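Local coordinates for protein ENT (Trypanosoma brucei brucei, PDB 5ZX1) that contains an all-helical ENT domain and probably takes part in transcription or chromatin-linked regulation through protein-protein interactions, at residues A36-E41 with L75-E80; C43-L48 with R66-M71; L48-C53 with R90-V95. One frame throughout, in Å; residues are numbered along the deposited sequence.

Overall arrangement
Helix 30-56 takes part in all three contacts; contacts 1 and 3 set it against residues at the two ends of helix 79-91, contact 2 against helix 62-74. Contact 1 lies at the surface, its centre about 12 Å from the centre of the chain, and is mainly polar: an arginine closes on the turn after helix 62-74. Contact 2, its centre about 5 Å from that of the chain, is apolar, with segments 43-48 and 66-71 running nearly antiparallel. Contact 3 is partly buried and mixed, pairing a salt bridge with the packing of a valine. Contacts 1 and 2 touch through L77 and Y45, contacts 2 and 3 through L68 and L52, whereas contacts 1 and 3 do not touch.

Contact 1 of 3, residues A36-E41 with L75-E80; sequences AAREEE and LCLPTE
NH2 of R38 is held by two acceptors, O of L75 across the contact and OE2 of E41 on its own helix. NH2 of R38 lies 2.8 Å from O of L75, nearly along the C=O axis, while NH1 of R38 bonds to O of C76 at 2.9 Å. Both carbonyl oxygens sit at the guanidinium edge, close to its plane. The R38 chain leaves with CG opposite the backbone N and then bends at chi2 (44°), which carries the head over to the turn. From the next helical turn, OE2 of E41 takes NH2 of R38 at 2.6 Å, the donor standing above the carboxylate plane. This salt bridge helps fix the rotation of the guanidinium. L75 slides past E41 in the opposite direction, its CD1 3.4 Å from O of E41, and CD1 of L77 packs 3.8 Å from NH2 of R38. C76, with positive phi, ends helix 62-74 in a Schellman motif, and P78 is at the N-cap position of helix 79-91. The helix dipole would probably make the carbonyl oxygens at this helix end more attractive to a cation, which suits a long arginine with several donors.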
# COMPACT_ATOMS: atom_id res chain seq x y z
N ALA A 36 -7.62 -16.01 7.76
CA ALA A 36 -6.40 -15.41 8.28
C ALA A 36 -5.51 -14.95 7.11
O ALA A 36 -4.94 -13.87 7.15
CB ALA A 36 -5.65 -16.40 9.19
N ALA A 37 -5.43 -15.76 6.07
CA ALA A 37 -4.65 -15.42 4.88
C ALA A 37 -5.28 -14.27 4.08
O ALA A 37 -4.59 -13.32 3.70
CB ALA A 37 -4.50 -16.64 4.00
N ARG A 38 -6.58 -14.35 3.82
CA ARG A 38 -7.26 -13.28 3.09
C ARG A 38 -6.98 -11.93 3.75
O ARG A 38 -6.45 -11.03 3.12
CB ARG A 38 -8.76 -13.53 3.04
CG ARG A 38 -9.46 -12.69 1.97
CD ARG A 38 -8.65 -12.73 0.70
NE ARG A 38 -9.30 -12.09 -0.44
CZ ARG A 38 -8.67 -11.82 -1.58
NH1 ARG A 38 -9.31 -11.25 -2.59
NH2 ARG A 38 -7.38 -12.14 -1.70
N GLU A 39 -7.28 -11.83 5.04
CA GLU A 39 -7.04 -10.60 5.79
C GLU A 39 -5.58 -10.12 5.72
O GLU A 39 -5.31 -8.92 5.75
CB GLU A 39 -7.47 -10.80 7.25
CG GLU A 39 -8.98 -10.77 7.43
CD GLU A 39 -9.43 -11.22 8.81
OE1 GLU A 39 -8.58 -11.68 9.61
OE2 GLU A 39 -10.65 -11.10 9.09
N GLU A 40 -4.64 -11.04 5.63
CA GLU A 40 -3.25 -10.62 5.48
C GLU A 40 -2.98 -10.12 4.07
O GLU A 40 -2.31 -9.10 3.89
CB GLU A 40 -2.31 -11.76 5.85
CG GLU A 40 -2.33 -12.02 7.33
CD GLU A 40 -0.98 -12.49 7.86
OE1 GLU A 40 0.02 -12.32 7.14
OE2 GLU A 40 -0.93 -13.03 8.99
N GLU A 41 -3.50 -10.82 3.07
CA GLU A 41 -3.42 -10.34 1.70
C GLU A 41 -3.88 -8.89 1.62
O GLU A 41 -3.18 -8.04 1.05
CB GLU A 41 -4.27 -11.20 0.76
CG GLU A 41 -3.71 -12.58 0.52
CD GLU A 41 -4.55 -13.36 -0.47
OE1 GLU A 41 -4.01 -13.81 -1.51
OE2 GLU A 41 -5.77 -13.50 -0.25
N LEU A 75 -2.28 -11.46 -5.28
CA LEU A 75 -3.23 -11.56 -4.17
C LEU A 75 -4.68 -11.70 -4.64
O LEU A 75 -5.60 -11.72 -3.81
CB LEU A 75 -3.11 -10.34 -3.25
CG LEU A 75 -1.69 -10.12 -2.74
CD1 LEU A 75 -1.57 -8.97 -1.74
CD2 LEU A 75 -1.19 -11.43 -2.14
N CYS A 76 -4.88 -11.79 -5.95
CA CYS A 76 -6.22 -11.94 -6.51
C CYS A 76 -7.16 -10.90 -5.89
O CYS A 76 -8.12 -11.24 -5.21
CB CYS A 76 -6.75 -13.37 -6.27
SG CYS A 76 -7.93 -13.98 -7.50
N LEU A 77 -6.87 -9.63 -6.12
CA LEU A 77 -7.65 -8.54 -5.54
C LEU A 77 -8.56 -7.90 -6.57
O LEU A 77 -8.10 -7.48 -7.62
CB LEU A 77 -6.73 -7.48 -4.95
CG LEU A 77 -6.54 -7.33 -3.44
CD1 LEU A 77 -6.27 -8.65 -2.72
CD2 LEU A 77 -5.39 -6.37 -3.25
N PRO A 78 -9.87 -7.83 -6.28
CA PRO A 78 -10.76 -7.15 -7.23
C PRO A 78 -10.34 -5.69 -7.34
O PRO A 78 -10.03 -5.08 -6.32
CB PRO A 78 -12.14 -7.30 -6.59
CG PRO A 78 -11.87 -7.49 -5.13
CD PRO A 78 -10.56 -8.24 -5.05
N THR A 79 -10.29 -5.15 -8.56
CA THR A 79 -9.71 -3.83 -8.74
C THR A 79 -10.50 -2.76 -7.98
O THR A 79 -9.93 -1.77 -7.53
CB THR A 79 -9.62 -3.44 -10.24
OG1 THR A 79 -10.90 -3.58 -10.86
CG2 THR A 79 -8.61 -4.35 -10.95
N GLU A 80 -11.80 -2.97 -7.79
CA GLU A 80 -12.61 -2.01 -7.04
C GLU A 80 -12.11 -1.87 -5.62
O GLU A 80 -12.03 -0.77 -5.07
CB GLU A 80 -14.09 -2.41 -7.04
CG GLU A 80 -14.82 -2.04 -8.31
CD GLU A 80 -15.11 -3.24 -9.20
OE1 GLU A 80 -15.67 -4.23 -8.67
OE2 GLU A 80 -14.76 -3.21 -10.40

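Contact 2 of 3, residues C43-L48 with R66-M71; sequences CSYRSL and RILEDM
With chi1 at -164°, Y45 carries its ring opposite the backbone N and across to L68, while M71, bent at both chi2 and chi3, folds its thioether back toward S44. The ring of Y45 presents its edge: CE1 of Y45 lies 3.6 Å from O of L68, which sits in the ring plane, and OH of Y45 is 3.7 Å from CB of L68. The two side chains cross at about a right angle, whereas Y45 and M71 slide past each other, CD1 of Y45 being 4.1 Å from CB of M71. The CB of L48 is directed toward the facing helix. CD1 of L48 is 3.5 Å from CG of M71 and also meets CG2 of I67 at 4.1 Å and CD2 of L68 at 4.2 Å, so one methyl is shared by three side chains. The axes of segments 43-48 and 66-71 are antiparallel at 169° and approach to 11.0 Å, a spacing filled by large apolar residues. Tyrosine suits its buried place because the ring fills space while the hydroxyl can still bond; A82 and E85 of helix 79-91 and L77 also touch it. Methionine, flexible enough to curl, covers the side near S44, whose OG bonds to O of E41. Within these segments the contact is apolar, resting on dispersion and burial of apolar surface, and the hydroxyl of Y45 adds a hydrogen bond to R72 on the same helix 62-74.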
# COMPACT_ATOMS: atom_id res chain seq x y z
N CYS A 43 -4.26 -6.74 4.07
CA CYS A 43 -3.47 -5.83 4.88
C CYS A 43 -2.20 -5.51 4.14
O CYS A 43 -1.77 -4.36 4.11
CB CYS A 43 -3.17 -6.42 6.25
SG CYS A 43 -4.46 -6.04 7.42
N SER A 44 -1.60 -6.53 3.52
CA SER A 44 -0.32 -6.33 2.86
C SER A 44 -0.49 -5.38 1.68
O SER A 44 0.37 -4.53 1.44
CB SER A 44 0.29 -7.66 2.42
OG SER A 44 0.03 -7.94 1.06
N TYR A 45 -1.61 -5.47 0.97
CA TYR A 45 -1.85 -4.51 -0.11
C TYR A 45 -2.03 -3.09 0.45
O TYR A 45 -1.50 -2.11 -0.10
CB TYR A 45 -3.06 -4.90 -0.96
CG TYR A 45 -3.09 -4.16 -2.29
CD1 TYR A 45 -2.24 -4.54 -3.33
CD2 TYR A 45 -3.95 -3.09 -2.51
CE1 TYR A 45 -2.24 -3.89 -4.53
CE2 TYR A 45 -3.96 -2.41 -3.72
CZ TYR A 45 -3.10 -2.82 -4.73
OH TYR A 45 -3.08 -2.18 -5.94
N ARG A 46 -2.77 -2.97 1.55
CA ARG A 46 -3.05 -1.66 2.14
C ARG A 46 -1.76 -0.95 2.51
O ARG A 46 -1.50 0.19 2.09
CB ARG A 46 -3.93 -1.82 3.39
CG ARG A 46 -4.25 -0.50 4.09
CD ARG A 46 -4.89 -0.73 5.44
NE ARG A 46 -4.96 0.52 6.20
CZ ARG A 46 -4.20 0.82 7.25
NH1 ARG A 46 -4.36 1.99 7.86
NH2 ARG A 46 -3.28 -0.03 7.69
N SER A 47 -0.92 -1.63 3.26
CA SER A 47 0.32 -1.05 3.70
C SER A 47 1.20 -0.73 2.49
O SER A 47 2.03 0.18 2.54
CB SER A 47 1.04 -2.00 4.66
OG SER A 47 1.63 -3.04 3.92
N LEU A 48 0.99 -1.45 1.40
CA LEU A 48 1.72 -1.20 0.16
C LEU A 48 1.32 0.12 -0.47
O LEU A 48 2.17 0.88 -0.93
CB LEU A 48 1.49 -2.33 -0.84
CG LEU A 48 2.66 -3.20 -1.26
CD1 LEU A 48 2.27 -3.93 -2.52
CD2 LEU A 48 3.90 -2.37 -1.48
N ARG A 66 3.93 -0.78 -11.22
CA ARG A 66 4.11 -2.19 -11.54
C ARG A 66 4.10 -3.07 -10.31
O ARG A 66 3.74 -4.24 -10.38
CB ARG A 66 5.42 -2.40 -12.31
CG ARG A 66 5.41 -1.75 -13.67
CD ARG A 66 6.57 -2.23 -14.52
NE ARG A 66 6.42 -1.78 -15.90
CZ ARG A 66 7.39 -1.80 -16.80
NH1 ARG A 66 8.59 -2.28 -16.47
NH2 ARG A 66 7.15 -1.36 -18.04
N ILE A 67 4.53 -2.53 -9.17
CA ILE A 67 4.49 -3.31 -7.94
C ILE A 67 3.05 -3.50 -7.50
O ILE A 67 2.64 -4.59 -7.11
CB ILE A 67 5.30 -2.64 -6.84
CG1 ILE A 67 6.79 -2.79 -7.14
CG2 ILE A 67 4.94 -3.24 -5.49
CD1 ILE A 67 7.66 -1.88 -6.30
N LEU A 68 2.26 -2.44 -7.60
CA LEU A 68 0.86 -2.54 -7.23
C LEU A 68 0.14 -3.49 -8.16
O LEU A 68 -0.61 -4.35 -7.72
CB LEU A 68 0.19 -1.16 -7.24
CG LEU A 68 0.64 -0.21 -6.13
CD1 LEU A 68 -0.11 1.11 -6.21
CD2 LEU A 68 0.45 -0.85 -4.76
N GLU A 69 0.38 -3.34 -9.46
CA GLU A 69 -0.25 -4.18 -10.47
C GLU A 69 0.10 -5.66 -10.27
O GLU A 69 -0.76 -6.53 -10.41
CB GLU A 69 0.15 -3.72 -11.87
CG GLU A 69 -0.39 -4.61 -12.99
CD GLU A 69 0.13 -4.25 -14.39
OE1 GLU A 69 -0.41 -4.80 -15.37
OE2 GLU A 69 1.07 -3.41 -14.51
N ASP A 70 1.35 -5.94 -9.94
CA ASP A 70 1.76 -7.33 -9.78
C ASP A 70 1.15 -7.96 -8.52
O ASP A 70 0.73 -9.11 -8.55
CB ASP A 70 3.29 -7.43 -9.73
CG ASP A 70 3.93 -7.23 -11.10
OD1 ASP A 70 3.18 -7.21 -12.10
OD2 ASP A 70 5.17 -7.08 -11.18
N MET A 71 1.11 -7.20 -7.43
CA MET A 71 0.52 -7.70 -6.18
C MET A 71 -1.01 -7.89 -6.31
O MET A 71 -1.59 -8.76 -5.66
CB MET A 71 0.84 -6.74 -5.03
CG MET A 71 2.29 -6.73 -4.64
SD MET A 71 2.84 -8.35 -4.09
CE MET A 71 1.81 -8.60 -2.65

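Contact 3 of 3, residues L48-C53 with R90-V95; sequences LCRVLC and REDVLV
R50 and D92 form the salt bridge of this contact, with NH1 of R50 3.2 Å from OD2 of D92; as a hydrogen bond it is weak. The carboxylate oxygen lies at the guanidinium edge, in its plane, although the two flat groups stand 85° apart. D92 has a second task: it is the N-cap of helix 93-101, and its OD1 accepts from N of V95 at 2.8 Å, using the anti lone pair in a nearly straight bond (169°). The capping bond holds the carboxylate in place, while the other oxygen turns to R50. Aspartate suits the site because its short side chain can curl back onto the first turn of its own helix. R50 reaches it through a bend at chi3 (50°), which swings the head beside V95. There CG2 of V95 lies over one face of the guanidinium, displaced toward the rim, and CD2 of L94 comes to the edge near NH2.

Further in, V95 packs against both R50 and C53. Its CG2 is 3.7 Å from CB of R50, and its CG1 is 3.5 Å from O of R50 and 3.6 Å from CB of C53. A compact branched residue fits here: one methyl lies on the R50 side chain and the other on its carbonyl oxygen and on C53. SG of C53 meets CG of R90 at 4.0 Å, and NE of R90 bonds to O of G58. Helix 30-56 thus lies against the junction of helices 79-91 and 93-101; C49 and C53 also touch L86, while L48 and L52 turn to helix 62-74.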
# COMPACT_ATOMS: atom_id res chain seq x y z
N LEU A 48 0.99 -1.45 1.40
CA LEU A 48 1.72 -1.20 0.16
C LEU A 48 1.32 0.12 -0.47
O LEU A 48 2.17 0.88 -0.93
CB LEU A 48 1.49 -2.33 -0.84
CG LEU A 48 2.66 -3.20 -1.26
CD1 LEU A 48 2.27 -3.93 -2.52
CD2 LEU A 48 3.90 -2.37 -1.48
N CYS A 49 0.02 0.38 -0.53
CA CYS A 49 -0.45 1.66 -1.04
C CYS A 49 0.06 2.85 -0.22
O CYS A 49 0.53 3.84 -0.77
CB CYS A 49 -1.98 1.67 -1.08
SG CYS A 49 -2.65 0.64 -2.39
N ARG A 50 -0.04 2.75 1.10
CA ARG A 50 0.27 3.89 1.97
C ARG A 50 1.72 4.29 1.81
O ARG A 50 2.05 5.45 1.51
CB ARG A 50 -0.02 3.55 3.44
CG ARG A 50 -1.45 3.09 3.67
CD ARG A 50 -1.56 2.22 4.91
NE ARG A 50 -0.92 2.87 6.05
CZ ARG A 50 -1.42 3.90 6.72
NH1 ARG A 50 -2.59 4.44 6.37
NH2 ARG A 50 -0.73 4.40 7.73
N VAL A 51 2.57 3.30 1.98
CA VAL A 51 3.99 3.46 1.89
C VAL A 51 4.47 3.94 0.51
O VAL A 51 5.33 4.82 0.41
CB VAL A 51 4.63 2.12 2.29
CG1 VAL A 51 5.94 1.93 1.64
CG2 VAL A 51 4.78 2.05 3.79
N LEU A 52 3.92 3.41 -0.57
CA LEU A 52 4.33 3.91 -1.88
C LEU A 52 3.86 5.36 -2.08
O LEU A 52 4.49 6.14 -2.81
CB LEU A 52 3.80 3.01 -3.01
CG LEU A 52 4.50 1.66 -3.08
CD1 LEU A 52 4.21 0.92 -4.38
CD2 LEU A 52 6.00 1.82 -2.84
N CYS A 53 2.78 5.73 -1.41
CA CYS A 53 2.31 7.11 -1.46
C CYS A 53 3.13 8.02 -0.54
O CYS A 53 3.25 9.22 -0.80
CB CYS A 53 0.84 7.18 -1.07
SG CYS A 53 -0.23 6.43 -2.27
N ARG A 90 -3.98 7.61 -0.37
CA ARG A 90 -3.65 8.92 -0.92
C ARG A 90 -4.12 10.06 -0.02
O ARG A 90 -3.49 11.11 0.07
CB ARG A 90 -4.26 9.08 -2.31
CG ARG A 90 -3.38 8.56 -3.45
CD ARG A 90 -3.85 9.12 -4.79
NE ARG A 90 -3.10 8.58 -5.93
CZ ARG A 90 -3.53 7.61 -6.72
NH1 ARG A 90 -2.77 7.20 -7.73
NH2 ARG A 90 -4.72 7.05 -6.51
N GLU A 91 -5.23 9.83 0.66
CA GLU A 91 -5.86 10.87 1.45
C GLU A 91 -5.68 10.66 2.96
O GLU A 91 -6.09 11.49 3.76
CB GLU A 91 -7.34 10.94 1.11
CG GLU A 91 -8.16 9.90 1.85
CD GLU A 91 -9.64 10.03 1.57
OE1 GLU A 91 -10.45 9.44 2.33
OE2 GLU A 91 -9.98 10.73 0.58
N ASP A 92 -5.07 9.55 3.35
CA ASP A 92 -4.76 9.34 4.75
C ASP A 92 -3.84 10.46 5.24
O ASP A 92 -2.96 10.91 4.49
CB ASP A 92 -4.11 7.97 4.95
CG ASP A 92 -3.59 7.77 6.35
OD1 ASP A 92 -2.52 8.32 6.66
OD2 ASP A 92 -4.26 7.06 7.13
N VAL A 93 -4.04 10.90 6.48
CA VAL A 93 -3.32 12.05 7.05
C VAL A 93 -1.85 11.77 7.38
O VAL A 93 -0.98 12.60 7.13
CB VAL A 93 -4.04 12.57 8.32
CG1 VAL A 93 -3.35 13.84 8.81
CG2 VAL A 93 -5.51 12.83 8.03
N LEU A 94 -1.58 10.62 7.98
CA LEU A 94 -0.20 10.24 8.23
C LEU A 94 0.54 10.18 6.88
O LEU A 94 1.60 10.80 6.72
CB LEU A 94 -0.12 8.91 8.97
CG LEU A 94 1.27 8.38 9.34
CD1 LEU A 94 2.06 9.41 10.11
CD2 LEU A 94 1.15 7.10 10.14
N VAL A 95 -0.05 9.51 5.89
CA VAL A 95 0.59 9.33 4.58
C VAL A 95 0.94 10.68 3.97
O VAL A 95 2.11 10.94 3.63
CB VAL A 95 -0.29 8.51 3.59
CG1 VAL A 95 0.38 8.42 2.24
CG2 VAL A 95 -0.57 7.10 4.12